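Local coordinates for protein DesE (Streptomyces coelicolor, PDB 6ENK) that binds ferric desferrioxamine B and, as a siderophore receptor of the bacterial solute-binding protein family, probably delivers it for uptake into the cell, at residues 96-101 and 124-129; 216-221 and 244-249; 266-271 and 296-301. All blocks are in the same frame, centred on the assembly; numbering follows the deposited sequence.

Contact 1 of 3, residues 96-101 and 124-129; sequences NEWGKL and TLWSVP. With BJ5 (desferrioxamine B), chain E.
With CG anti to the backbone N in both Trp98 (chi1 178°) and Trp126, each indole is swung beside its own carbonyl carbon, and the two side chains cross at about a right angle. The result is an edge-to-face pair: the NE1/CD1 edge of Trp98 points at the face of Trp126, NE1 lying 3.3 Å from CE2 of Trp126, with the ring planes 58° apart. The backbone of Ser127 covers one face of Trp98, where its CA makes a CH-pi contact 3.9 Å from the centroid of the five-membered ring. The opposite face carries the siderophore, C12 of desferrioxamine B coming within 3.4 Å of CZ2 of Trp98.

Behind the rings, Ser127 OG accepts a nearly straight hydrogen bond from Gly99 N (2.9 Å, 167°). Water 1 joins the same hydroxyl to the carbonyl oxygens of Glu97 and Lys100, so the two type II turns are tied together by polar atoms as well as packing. Farther along, Pro129 CD rests 3.5 Å from Leu101 CB. Both segments follow strands of the parallel sheet that includes 92-95 and 113-118, and these strand-end loops form an aromatic wall of the siderophore cleft, consistent with a two-lobed solute-binding protein.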
loop_
_atom_site.group_PDB
_atom_site.type_symbol
_atom_site.label_atom_id
_atom_site.label_comp_id
_atom_site.label_asym_id
_atom_site.label_seq_id
_atom_site.Cartn_x
_atom_site.Cartn_y
_atom_site.Cartn_z
ATOM N N ASN A 96 -12.384 6.824 -8.924
ATOM C CA ASN A 96 -11.177 6.393 -9.665
ATOM C C ASN A 96 -9.947 7.165 -9.183
ATOM O O ASN A 96 -8.983 7.381 -9.916
ATOM C CB ASN A 96 -11.396 6.534 -11.185
ATOM C CG ASN A 96 -10.610 5.515 -11.991
ATOM O OD1 ASN A 96 -9.712 4.844 -11.462
ATOM N ND2 ASN A 96 -10.958 5.374 -13.289
ATOM N N GLU A 97 -9.984 7.523 -7.907
ATOM C CA GLU A 97 -8.905 8.208 -7.217
ATOM C C GLU A 97 -9.193 8.021 -5.729
ATOM O O GLU A 97 -10.285 7.533 -5.363
ATOM C CB GLU A 97 -8.820 9.707 -7.563
ATOM C CG GLU A 97 -10.042 10.565 -7.201
ATOM C CD GLU A 97 -9.807 12.038 -7.519
ATOM O OE1 GLU A 97 -9.394 12.352 -8.636
ATOM O OE2 GLU A 97 -10.014 12.897 -6.647
ATOM N N TRP A 98 -8.226 8.384 -4.886
ATOM C CA TRP A 98 -8.451 8.353 -3.447
ATOM C C TRP A 98 -9.557 9.373 -3.088
ATOM O O TRP A 98 -9.668 10.430 -3.703
ATOM C CB TRP A 98 -7.165 8.672 -2.690
ATOM C CG TRP A 98 -7.346 8.694 -1.199
ATOM C CD1 TRP A 98 -7.165 7.659 -0.323
ATOM C CD2 TRP A 98 -7.745 9.814 -0.420
ATOM N NE1 TRP A 98 -7.447 8.073 0.959
ATOM C CE2 TRP A 98 -7.803 9.389 0.928
ATOM C CE3 TRP A 98 -8.101 11.133 -0.733
ATOM C CZ2 TRP A 98 -8.175 10.244 1.963
ATOM C CZ3 TRP A 98 -8.464 11.979 0.294
ATOM C CH2 TRP A 98 -8.504 11.527 1.629
ATOM N N GLY A 99 -10.363 9.040 -2.095
ATOM C CA GLY A 99 -11.294 9.978 -1.502
ATOM C C GLY A 99 -12.523 10.291 -2.346
ATOM O O GLY A 99 -13.136 11.357 -2.167
ATOM N N LYS A 100 -12.900 9.355 -3.223
ATOM C CA LYS A 100 -13.998 9.524 -4.165
ATOM C C LYS A 100 -14.860 8.258 -4.224
ATOM O O LYS A 100 -14.353 7.167 -4.398
ATOM C CB LYS A 100 -13.442 9.882 -5.559
ATOM C CG LYS A 100 -14.502 10.326 -6.565
ATOM C CD LYS A 100 -14.028 11.498 -7.429
ATOM C CE LYS A 100 -14.960 11.757 -8.616
ATOM N NZ LYS A 100 -15.433 13.179 -8.644
ATOM N N LEU A 101 -16.169 8.419 -4.048
ATOM C CA LEU A 101 -17.086 7.292 -3.963
ATOM C C LEU A 101 -18.484 7.838 -4.208
ATOM O O LEU A 101 -19.050 8.488 -3.331
ATOM C CB LEU A 101 -16.992 6.629 -2.585
ATOM C CG LEU A 101 -17.541 5.200 -2.389
ATOM C CD1 LEU A 101 -17.110 4.678 -1.023
ATOM C CD2 LEU A 101 -19.049 5.107 -2.515
ATOM N N THR A 124 -10.356 5.443 10.971
ATOM C CA THR A 124 -10.896 6.165 9.815
ATOM C C THR A 124 -10.842 5.245 8.612
ATOM O O THR A 124 -9.807 4.630 8.350
ATOM C CB THR A 124 -10.074 7.426 9.486
ATOM O OG1 THR A 124 -10.028 8.285 10.628
ATOM C CG2 THR A 124 -10.659 8.215 8.283
ATOM N N LEU A 125 -11.963 5.142 7.910
ATOM C CA LEU A 125 -12.060 4.308 6.715
ATOM C C LEU A 125 -11.339 4.981 5.557
ATOM O O LEU A 125 -11.723 6.052 5.108
ATOM C CB LEU A 125 -13.518 4.060 6.334
ATOM C CG LEU A 125 -14.378 3.356 7.390
ATOM C CD1 LEU A 125 -15.742 2.981 6.815
ATOM C CD2 LEU A 125 -13.667 2.141 7.965
ATOM N N TRP A 126 -10.295 4.329 5.070
ATOM C CA TRP A 126 -9.429 4.918 4.078
ATOM C C TRP A 126 -10.181 5.072 2.775
ATOM O O TRP A 126 -10.840 4.124 2.323
ATOM C CB TRP A 126 -8.218 4.022 3.881
ATOM C CG TRP A 126 -7.181 4.467 2.914
ATOM C CD1 TRP A 126 -6.831 3.832 1.755
ATOM C CD2 TRP A 126 -6.299 5.583 3.045
ATOM N NE1 TRP A 126 -5.796 4.500 1.137
ATOM C CE2 TRP A 126 -5.449 5.579 1.906
ATOM C CE3 TRP A 126 -6.158 6.597 3.986
ATOM C CZ2 TRP A 126 -4.461 6.527 1.724
ATOM C CZ3 TRP A 126 -5.176 7.552 3.803
ATOM C CH2 TRP A 126 -4.348 7.518 2.675
ATOM N N SER A 127 -10.112 6.286 2.238
ATOM C CA SER A 127 -10.607 6.645 0.913
ATOM C C SER A 127 -12.135 6.786 0.832
ATOM O O SER A 127 -12.653 7.113 -0.249
ATOM C CB SER A 127 -10.082 5.669 -0.149
ATOM O OG SER A 127 -10.240 6.200 -1.462
ATOM N N VAL A 128 -12.853 6.565 1.947
ATOM C CA VAL A 128 -14.300 6.839 1.986
ATOM C C VAL A 128 -14.382 8.332 2.207
ATOM O O VAL A 128 -13.830 8.811 3.195
ATOM C CB VAL A 128 -15.024 6.097 3.116
ATOM C CG1 VAL A 128 -16.493 6.483 3.163
ATOM C CG2 VAL A 128 -14.873 4.586 2.953
ATOM N N PRO A 129 -15.016 9.086 1.271
ATOM C CA PRO A 129 -15.000 10.554 1.332
ATOM C C PRO A 129 -15.486 11.125 2.666
ATOM O O PRO A 129 -16.569 10.760 3.145
ATOM C CB PRO A 129 -15.938 10.980 0.193
ATOM C CG PRO A 129 -15.969 9.821 -0.739
ATOM C CD PRO A 129 -15.748 8.591 0.086
HETATM FE FE BJ5 E . -0.754 10.561 1.881
HETATM O O11 BJ5 E . -1.736 10.529 0.158
HETATM O O12 BJ5 E . -2.530 10.737 2.763
HETATM O O21 BJ5 E . 0.164 10.552 3.624
HETATM O O22 BJ5 E . -0.895 8.602 2.120
HETATM O O31 BJ5 E . 0.997 10.435 0.950
HETATM O O32 BJ5 E . -0.546 12.535 1.645
HETATM N N11 BJ5 E . -2.985 10.394 0.534
HETATM C C11 BJ5 E . -3.443 10.748 1.839
HETATM C C12 BJ5 E . -4.858 10.995 2.252
HETATM C C13 BJ5 E . -4.966 11.970 3.427
HETATM C C14 BJ5 E . -4.977 11.280 4.775
HETATM O O13 BJ5 E . -6.027 11.049 5.373
HETATM N N12 BJ5 E . -3.791 10.990 5.311
HETATM C C15 BJ5 E . -3.602 10.674 6.728
HETATM C C16 BJ5 E . -3.176 9.249 6.967
HETATM C C18 BJ5 E . -0.689 9.575 6.419
HETATM C C17 BJ5 E . -1.957 8.784 6.181
HETATM C C19 BJ5 E . 0.453 9.170 5.501
HETATM N N21 BJ5 E . 0.106 9.329 4.076
HETATM C C21 BJ5 E . -0.282 8.238 3.222
HETATM C C22 BJ5 E . -0.215 6.777 3.530
HETATM C C23 BJ5 E . 0.780 6.019 2.652
HETATM C C24 BJ5 E . 2.202 6.470 2.854
HETATM O O23 BJ5 E . 2.899 6.014 3.745
HETATM N N22 BJ5 E . 2.663 7.379 1.999
HETATM C C25 BJ5 E . 4.059 7.788 1.889
HETATM C C26 BJ5 E . 4.199 9.108 1.183
HETATM C C27 BJ5 E . 3.831 10.308 2.038
HETATM C C28 BJ5 E . 3.823 11.635 1.306
HETATM C C29 BJ5 E . 2.764 11.748 0.212
HETATM N N31 BJ5 E . 1.401 11.657 0.753
HETATM C C31 BJ5 E . 0.649 12.797 1.134
HETATM C C32 BJ5 E . 1.130 14.219 1.033
HETATM C C39 BJ5 E . -3.907 9.904 -0.483
HETATM C C40 BJ5 E . -4.063 10.872 -1.627
HETATM C C41 BJ5 E . -4.135 12.338 -1.208
HETATM C C42 BJ5 E . -5.261 13.147 -1.842
HETATM C C43 BJ5 E . -4.820 14.025 -2.996
HETATM N N44 BJ5 E . -3.725 13.455 -3.777
HETATM O O HOH W 1 -11.964 6.429 -3.476
#

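Contact 2 of 3, residues 216-221 and 244-249; sequences TNLSVD and GGWFES. With BJ5 (desferrioxamine B), chain E.
Apolar contact dominates where Leu218 meets Trp246. The methyl CD1 of Leu218 sits almost squarely over the five-membered ring of Trp246, 3.6 Å from its centroid and 5° off the normal, a CH-pi contact. Leu218 CB continues this cover toward CZ3 and CH2 of the six-membered ring. Trp246 CG stands anti to its carbonyl carbon (chi1 -77°), a setting that presents the other face of the indole to desferrioxamine B, whose C19 lies 3.7 Å from CD2 of Trp246. Next to the indole, Phe247 lays one ring face against C28 of the ligand. The indole is thus a layer between protein and ligand; with it cut back to an alanine, the Leu218 methyl is likely to lose its aromatic partner and a gap to open beside C18 and C19 of the siderophore.

Polar atoms also approach the indole: Leu218 O, 3.4 Å from CH2 of Trp246, lies out of the ring plane on the leucine side, whereas Ser219 OG meets CZ3 near the plane. Ser219 occupies the N-cap position of helix 220-227, though its hydroxyl makes no capping bond, while Gly244 is the C-prime residue of a Schellman motif ending helix 237-240, so the contact joins a helix start to a helix end.

Through solvent, water 2 bridges Asn217 O and Gly245 O. Water 3 accepts from Asn217 ND2 at 2.8 Å and also reaches Gly245 O.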
loop_
_atom_site.group_PDB
_atom_site.type_symbol
_atom_site.label_atom_id
_atom_site.label_comp_id
_atom_site.label_asym_id
_atom_site.label_seq_id
_atom_site.Cartn_x
_atom_site.Cartn_y
_atom_site.Cartn_z
ATOM N N THR A 216 10.570 5.253 8.738
ATOM C CA THR A 216 10.088 3.900 8.697
ATOM C C THR A 216 8.901 3.721 9.623
ATOM O O THR A 216 7.938 3.027 9.257
ATOM C CB THR A 216 11.186 2.883 9.033
ATOM O OG1 THR A 216 11.739 3.157 10.320
ATOM C CG2 THR A 216 12.253 2.942 7.961
ATOM N N ASN A 217 8.941 4.389 10.775
ATOM C CA ASN A 217 7.885 4.249 11.784
ATOM C C ASN A 217 6.512 4.576 11.181
ATOM O O ASN A 217 6.373 5.517 10.410
ATOM C CB ASN A 217 8.146 5.147 12.991
ATOM C CG ASN A 217 7.207 4.861 14.157
ATOM O OD1 ASN A 217 6.981 3.698 14.501
ATOM N ND2 ASN A 217 6.672 5.930 14.786
ATOM N N LEU A 218 5.516 3.775 11.568
ATOM C CA LEU A 218 4.094 3.925 11.183
ATOM C C LEU A 218 3.701 3.227 9.885
ATOM O O LEU A 218 2.539 2.809 9.752
ATOM C CB LEU A 218 3.589 5.374 11.195
ATOM C CG LEU A 218 3.854 6.225 12.438
ATOM C CD1 LEU A 218 3.194 7.572 12.225
ATOM C CD2 LEU A 218 3.379 5.566 13.724
ATOM N N SER A 219 4.631 3.096 8.930
ATOM C CA SER A 219 4.341 2.456 7.639
ATOM C C SER A 219 4.535 0.946 7.741
ATOM O O SER A 219 5.582 0.483 8.205
ATOM C CB SER A 219 5.246 3.000 6.532
ATOM O OG SER A 219 4.903 4.333 6.181
ATOM N N VAL A 220 3.570 0.167 7.253
ATOM C CA VAL A 220 3.677 -1.302 7.354
ATOM C C VAL A 220 4.804 -1.891 6.510
ATOM O O VAL A 220 5.506 -2.812 6.971
ATOM C CB VAL A 220 2.335 -2.040 7.064
ATOM C CG1 VAL A 220 1.286 -1.592 8.047
ATOM C CG2 VAL A 220 1.843 -1.820 5.635
ATOM N N ASP A 221 4.996 -1.379 5.296
ATOM C CA ASP A 221 6.114 -1.869 4.456
ATOM C C ASP A 221 7.471 -1.509 5.057
ATOM O O ASP A 221 8.329 -2.400 5.271
ATOM C CB ASP A 221 6.007 -1.424 2.988
ATOM C CG ASP A 221 6.072 0.089 2.793
ATOM O OD1 ASP A 221 5.590 0.853 3.658
ATOM O OD2 ASP A 221 6.583 0.501 1.729
ATOM N N GLY A 244 2.412 14.336 12.418
ATOM C CA GLY A 244 2.302 13.413 13.543
ATOM C C GLY A 244 3.183 12.177 13.422
ATOM O O GLY A 244 2.825 11.126 13.927
ATOM N N GLY A 245 4.323 12.306 12.759
ATOM C CA GLY A 245 5.347 11.269 12.751
ATOM C C GLY A 245 5.509 10.461 11.477
ATOM O O GLY A 245 6.375 9.586 11.434
ATOM N N TRP A 246 4.706 10.740 10.447
ATOM C CA TRP A 246 4.760 9.984 9.177
ATOM C C TRP A 246 5.934 10.362 8.262
ATOM O O TRP A 246 6.749 9.496 7.905
ATOM C CB TRP A 246 3.444 10.133 8.398
ATOM C CG TRP A 246 2.294 9.291 8.929
ATOM C CD1 TRP A 246 1.325 9.686 9.823
ATOM C CD2 TRP A 246 1.994 7.933 8.588
ATOM N NE1 TRP A 246 0.450 8.648 10.069
ATOM C CE2 TRP A 246 0.836 7.564 9.318
ATOM C CE3 TRP A 246 2.594 6.985 7.728
ATOM C CZ2 TRP A 246 0.260 6.286 9.218
ATOM C CZ3 TRP A 246 2.019 5.712 7.624
ATOM C CH2 TRP A 246 0.848 5.379 8.360
ATOM N N PHE A 247 6.027 11.648 7.904
ATOM C CA PHE A 247 7.015 12.089 6.950
ATOM C C PHE A 247 7.431 13.525 7.174
ATOM O O PHE A 247 6.772 14.283 7.885
ATOM C CB PHE A 247 6.520 11.865 5.498
ATOM C CG PHE A 247 5.220 12.568 5.164
ATOM C CD1 PHE A 247 5.209 13.897 4.749
ATOM C CD2 PHE A 247 4.006 11.892 5.249
ATOM C CE1 PHE A 247 4.000 14.558 4.427
ATOM C CE2 PHE A 247 2.797 12.530 4.926
ATOM C CZ PHE A 247 2.795 13.867 4.516
ATOM N N GLU A 248 8.541 13.865 6.525
ATOM C CA GLU A 248 9.089 15.208 6.470
ATOM C C GLU A 248 8.811 15.815 5.094
ATOM O O GLU A 248 9.013 15.151 4.084
ATOM C CB GLU A 248 10.600 15.148 6.667
ATOM C CG GLU A 248 11.250 16.531 6.667
ATOM C CD GLU A 248 12.753 16.468 6.866
ATOM O OE1 GLU A 248 13.314 15.369 6.772
ATOM O OE2 GLU A 248 13.359 17.530 7.116
ATOM N N SER A 249 8.381 17.073 5.057
ATOM C CA SER A 249 8.162 17.770 3.790
ATOM C C SER A 249 9.413 18.608 3.431
ATOM O O SER A 249 9.803 19.480 4.203
ATOM C CB SER A 249 6.922 18.647 3.919
ATOM O OG SER A 249 5.764 17.828 4.111
HETATM FE FE BJ5 E . -0.754 10.561 1.881
HETATM O O11 BJ5 E . -1.736 10.529 0.158
HETATM O O12 BJ5 E . -2.530 10.737 2.763
HETATM O O21 BJ5 E . 0.164 10.552 3.624
HETATM O O22 BJ5 E . -0.895 8.602 2.120
HETATM O O31 BJ5 E . 0.997 10.435 0.950
HETATM O O32 BJ5 E . -0.546 12.535 1.645
HETATM N N11 BJ5 E . -2.985 10.394 0.534
HETATM C C11 BJ5 E . -3.443 10.748 1.839
HETATM C C12 BJ5 E . -4.858 10.995 2.252
HETATM C C13 BJ5 E . -4.966 11.970 3.427
HETATM C C14 BJ5 E . -4.977 11.280 4.775
HETATM O O13 BJ5 E . -6.027 11.049 5.373
HETATM N N12 BJ5 E . -3.791 10.990 5.311
HETATM C C15 BJ5 E . -3.602 10.674 6.728
HETATM C C16 BJ5 E . -3.176 9.249 6.967
HETATM C C18 BJ5 E . -0.689 9.575 6.419
HETATM C C17 BJ5 E . -1.957 8.784 6.181
HETATM C C19 BJ5 E . 0.453 9.170 5.501
HETATM N N21 BJ5 E . 0.106 9.329 4.076
HETATM C C21 BJ5 E . -0.282 8.238 3.222
HETATM C C22 BJ5 E . -0.215 6.777 3.530
HETATM C C23 BJ5 E . 0.780 6.019 2.652
HETATM C C24 BJ5 E . 2.202 6.470 2.854
HETATM O O23 BJ5 E . 2.899 6.014 3.745
HETATM N N22 BJ5 E . 2.663 7.379 1.999
HETATM C C25 BJ5 E . 4.059 7.788 1.889
HETATM C C26 BJ5 E . 4.199 9.108 1.183
HETATM C C27 BJ5 E . 3.831 10.308 2.038
HETATM C C28 BJ5 E . 3.823 11.635 1.306
HETATM C C29 BJ5 E . 2.764 11.748 0.212
HETATM N N31 BJ5 E . 1.401 11.657 0.753
HETATM C C31 BJ5 E . 0.649 12.797 1.134
HETATM C C32 BJ5 E . 1.130 14.219 1.033
HETATM C C39 BJ5 E . -3.907 9.904 -0.483
HETATM C C40 BJ5 E . -4.063 10.872 -1.627
HETATM C C41 BJ5 E . -4.135 12.338 -1.208
HETATM C C42 BJ5 E . -5.261 13.147 -1.842
HETATM C C43 BJ5 E . -4.820 14.025 -2.996
HETATM N N44 BJ5 E . -3.725 13.455 -3.777
HETATM O O HOH W 2 8.085 7.720 10.072
HETATM O O HOH W 3 7.279 8.480 13.758
#

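Contact 3 of 3, residues 266-271 and 296-301; sequences DDRAST and RSPEPI. With BJ5 (desferrioxamine B), chain E.
Arg268 reaches from the 266-271 loop past Pro298 and Glu299 to the bound siderophore. From CB its chain leaves with CG anti to the carbonyl carbon and bends at chi3 (-59°), turning the guanidinium toward the ligand. CD of Arg268 passes 3.2 Å from Glu299 OE2. NE and NH2 of Arg268 grip the Asp266 carboxylate side-on, NE bonding OD1 at 3.0 Å on its syn lone pair and NH2 bonding OD2, both oxygens close to the guanidinium plane. OD2 of Asp266 is also hydrogen-bonded to Ser205 OG. The backbone N of Arg268 also meets OD1, from above the carboxylate, closing an Asx turn. NH1 of Arg268 donates to the anti lone pair of Glu299 OE2 (2.8 Å, 164°), the two charged planes standing 65° apart.

With its rotation fixed by these two acids, the tip serves the ligand: NH1 of Arg268 donates to O22 of desferrioxamine B at 3.0 Å, and NH2 to its O31 at 2.9 Å. Pro298 packs CG and CD against the Asp266 carboxylate and CB near ligand C24.

Nearer the strand ends, Ser297 OG donates to Asp267 OD2 (2.6 Å), and Asp267 N bonds weakly to Arg296 O. Two parallel strands, 262-266 and 293-296, thus end in loops that build a siderophore site in which an arginine, steadied by a salt-bridge network, donates to two iron-coordinating oxygens and weakly to a third, O11.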
loop_
_atom_site.group_PDB
_atom_site.type_symbol
_atom_site.label_atom_id
_atom_site.label_comp_id
_atom_site.label_asym_id
_atom_site.label_seq_id
_atom_site.Cartn_x
_atom_site.Cartn_y
_atom_site.Cartn_z
ATOM N N ASP A 266 7.444 6.499 -4.078
ATOM C CA ASP A 266 6.004 6.330 -4.114
ATOM C C ASP A 266 5.477 6.176 -5.567
ATOM O O ASP A 266 5.736 7.011 -6.438
ATOM C CB ASP A 266 5.389 7.544 -3.426
ATOM C CG ASP A 266 3.917 7.425 -3.122
ATOM O OD1 ASP A 266 3.189 6.484 -3.516
ATOM O OD2 ASP A 266 3.474 8.349 -2.402
ATOM N N ASP A 267 4.721 5.098 -5.775
ATOM C CA ASP A 267 4.185 4.693 -7.077
ATOM C C ASP A 267 2.720 5.064 -7.319
ATOM O O ASP A 267 2.158 4.732 -8.366
ATOM C CB ASP A 267 4.407 3.172 -7.271
ATOM C CG ASP A 267 3.619 2.294 -6.270
ATOM O OD1 ASP A 267 2.942 2.817 -5.359
ATOM O OD2 ASP A 267 3.690 1.058 -6.393
ATOM N N ARG A 268 2.090 5.746 -6.359
ATOM C CA ARG A 268 0.647 5.950 -6.405
ATOM C C ARG A 268 0.252 7.070 -7.373
ATOM O O ARG A 268 1.028 7.985 -7.650
ATOM C CB ARG A 268 0.099 6.227 -4.996
ATOM C CG ARG A 268 0.221 5.013 -4.059
ATOM C CD ARG A 268 -0.215 5.298 -2.642
ATOM N NE ARG A 268 0.585 6.380 -2.102
ATOM C CZ ARG A 268 0.208 7.270 -1.188
ATOM N NH1 ARG A 268 -0.972 7.195 -0.581
ATOM N NH2 ARG A 268 1.069 8.222 -0.849
ATOM N N ALA A 269 -0.980 6.981 -7.841
ATOM C CA ALA A 269 -1.551 7.892 -8.832
ATOM C C ALA A 269 -1.563 9.357 -8.410
ATOM O O ALA A 269 -1.636 10.230 -9.254
ATOM C CB ALA A 269 -2.970 7.455 -9.174
ATOM N N SER A 270 -1.529 9.627 -7.110
ATOM C CA SER A 270 -1.489 11.011 -6.627
ATOM C C SER A 270 -0.101 11.684 -6.749
ATOM O O SER A 270 0.035 12.855 -6.438
ATOM C CB SER A 270 -1.972 11.048 -5.182
ATOM O OG SER A 270 -1.339 10.044 -4.402
ATOM N N THR A 271 0.915 10.964 -7.224
ATOM C CA THR A 271 2.305 11.375 -7.024
ATOM C C THR A 271 3.039 11.365 -8.349
ATOM O O THR A 271 2.690 10.628 -9.275
ATOM C CB THR A 271 3.032 10.437 -6.016
ATOM O OG1 THR A 271 3.332 9.175 -6.625
ATOM C CG2 THR A 271 2.175 10.217 -4.785
ATOM N N ARG A 296 8.577 2.358 -4.589
ATOM C CA ARG A 296 8.004 1.941 -3.323
ATOM C C ARG A 296 6.507 1.919 -3.497
ATOM O O ARG A 296 5.958 2.850 -4.109
ATOM C CB ARG A 296 8.304 2.956 -2.236
ATOM C CG ARG A 296 7.674 2.574 -0.900
ATOM C CD ARG A 296 7.811 3.665 0.136
ATOM N NE ARG A 296 6.972 3.288 1.265
ATOM C CZ ARG A 296 6.475 4.100 2.195
ATOM N NH1 ARG A 296 6.691 5.411 2.168
ATOM N NH2 ARG A 296 5.686 3.584 3.138
ATOM N N SER A 297 5.837 0.911 -2.932
ATOM C CA SER A 297 4.369 0.937 -2.837
ATOM C C SER A 297 3.964 1.259 -1.397
ATOM O O SER A 297 3.895 0.342 -0.578
ATOM C CB SER A 297 3.782 -0.408 -3.235
ATOM O OG SER A 297 4.090 -0.748 -4.565
ATOM N N PRO A 298 3.721 2.555 -1.065
ATOM C CA PRO A 298 3.314 2.881 0.320
ATOM C C PRO A 298 1.965 2.312 0.774
ATOM O O PRO A 298 1.691 2.284 1.974
ATOM C CB PRO A 298 3.296 4.426 0.350
ATOM C CG PRO A 298 4.027 4.860 -0.856
ATOM C CD PRO A 298 3.837 3.778 -1.875
ATOM N N GLU A 299 1.139 1.878 -0.180
ATOM C CA GLU A 299 -0.091 1.121 0.086
ATOM C C GLU A 299 0.027 -0.268 -0.563
ATOM O O GLU A 299 -0.534 -0.515 -1.647
ATOM C CB GLU A 299 -1.289 1.845 -0.497
ATOM C CG GLU A 299 -1.531 3.197 0.118
ATOM C CD GLU A 299 -2.822 3.829 -0.372
ATOM O OE1 GLU A 299 -3.846 3.135 -0.393
ATOM O OE2 GLU A 299 -2.817 5.031 -0.720
ATOM N N PRO A 300 0.775 -1.182 0.085
ATOM C CA PRO A 300 0.861 -2.548 -0.450
ATOM C C PRO A 300 -0.507 -3.130 -0.621
ATOM O O PRO A 300 -1.416 -2.836 0.197
ATOM C CB PRO A 300 1.608 -3.314 0.649
ATOM C CG PRO A 300 2.440 -2.262 1.322
ATOM C CD PRO A 300 1.551 -1.049 1.333
ATOM N N ILE A 301 -0.675 -3.901 -1.694
ATOM C CA ILE A 301 -1.849 -4.762 -1.834
ATOM C C ILE A 301 -1.597 -5.931 -0.895
ATOM O O ILE A 301 -0.554 -6.624 -1.021
ATOM C CB ILE A 301 -2.013 -5.241 -3.284
ATOM C CG1 ILE A 301 -2.270 -4.028 -4.195
ATOM C CG2 ILE A 301 -3.124 -6.272 -3.411
ATOM C CD1 ILE A 301 -1.973 -4.314 -5.662
HETATM FE FE BJ5 E . -0.754 10.561 1.881
HETATM O O11 BJ5 E . -1.736 10.529 0.158
HETATM O O12 BJ5 E . -2.530 10.737 2.763
HETATM O O21 BJ5 E . 0.164 10.552 3.624
HETATM O O22 BJ5 E . -0.895 8.602 2.120
HETATM O O31 BJ5 E . 0.997 10.435 0.950
HETATM O O32 BJ5 E . -0.546 12.535 1.645
HETATM N N11 BJ5 E . -2.985 10.394 0.534
HETATM C C11 BJ5 E . -3.443 10.748 1.839
HETATM C C12 BJ5 E . -4.858 10.995 2.252
HETATM C C13 BJ5 E . -4.966 11.970 3.427
HETATM C C14 BJ5 E . -4.977 11.280 4.775
HETATM O O13 BJ5 E . -6.027 11.049 5.373
HETATM N N12 BJ5 E . -3.791 10.990 5.311
HETATM C C15 BJ5 E . -3.602 10.674 6.728
HETATM C C16 BJ5 E . -3.176 9.249 6.967
HETATM C C18 BJ5 E . -0.689 9.575 6.419
HETATM C C17 BJ5 E . -1.957 8.784 6.181
HETATM C C19 BJ5 E . 0.453 9.170 5.501
HETATM N N21 BJ5 E . 0.106 9.329 4.076
HETATM C C21 BJ5 E . -0.282 8.238 3.222
HETATM C C22 BJ5 E . -0.215 6.777 3.530
HETATM C C23 BJ5 E . 0.780 6.019 2.652
HETATM C C24 BJ5 E . 2.202 6.470 2.854
HETATM O O23 BJ5 E . 2.899 6.014 3.745
HETATM N N22 BJ5 E . 2.663 7.379 1.999
HETATM C C25 BJ5 E . 4.059 7.788 1.889
HETATM C C26 BJ5 E . 4.199 9.108 1.183
HETATM C C27 BJ5 E . 3.831 10.308 2.038
HETATM C C28 BJ5 E . 3.823 11.635 1.306
HETATM C C29 BJ5 E . 2.764 11.748 0.212
HETATM N N31 BJ5 E . 1.401 11.657 0.753
HETATM C C31 BJ5 E . 0.649 12.797 1.134
HETATM C C32 BJ5 E . 1.130 14.219 1.033
HETATM C C39 BJ5 E . -3.907 9.904 -0.483
HETATM C C40 BJ5 E . -4.063 10.872 -1.627
HETATM C C41 BJ5 E . -4.135 12.338 -1.208
HETATM C C42 BJ5 E . -5.261 13.147 -1.842
HETATM C C43 BJ5 E . -4.820 14.025 -2.996
HETATM N N44 BJ5 E . -3.725 13.455 -3.777
HETATM O O HOH W 4 1.279 1.862 -3.239
#

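Overall arrangement
All three contacts touch one desferrioxamine B, an instance of a cleft assembled from loops at the ends of two separate sheets. Contacts 1 and 2 supply aromatic walls; their centres are 20 Å apart, and their nearest atoms, about 8 Å apart, do not touch. Contact 3 adds the charged part and joins both, its centre 15 Å from that of contact 1 and 14 Å from that of contact 2. Toward contact 1, Trp126 NE1 probably hydrogen-bonds Glu299 OE1 at 2.8 Å, so Glu299, which bonds Arg268 through OE2, also bonds an indole through OE1. Toward contact 2, Asp221 OD1 forms a 2.8 Å salt bridge with Arg296 NH2, tying helix 220-227 to strand 293-296.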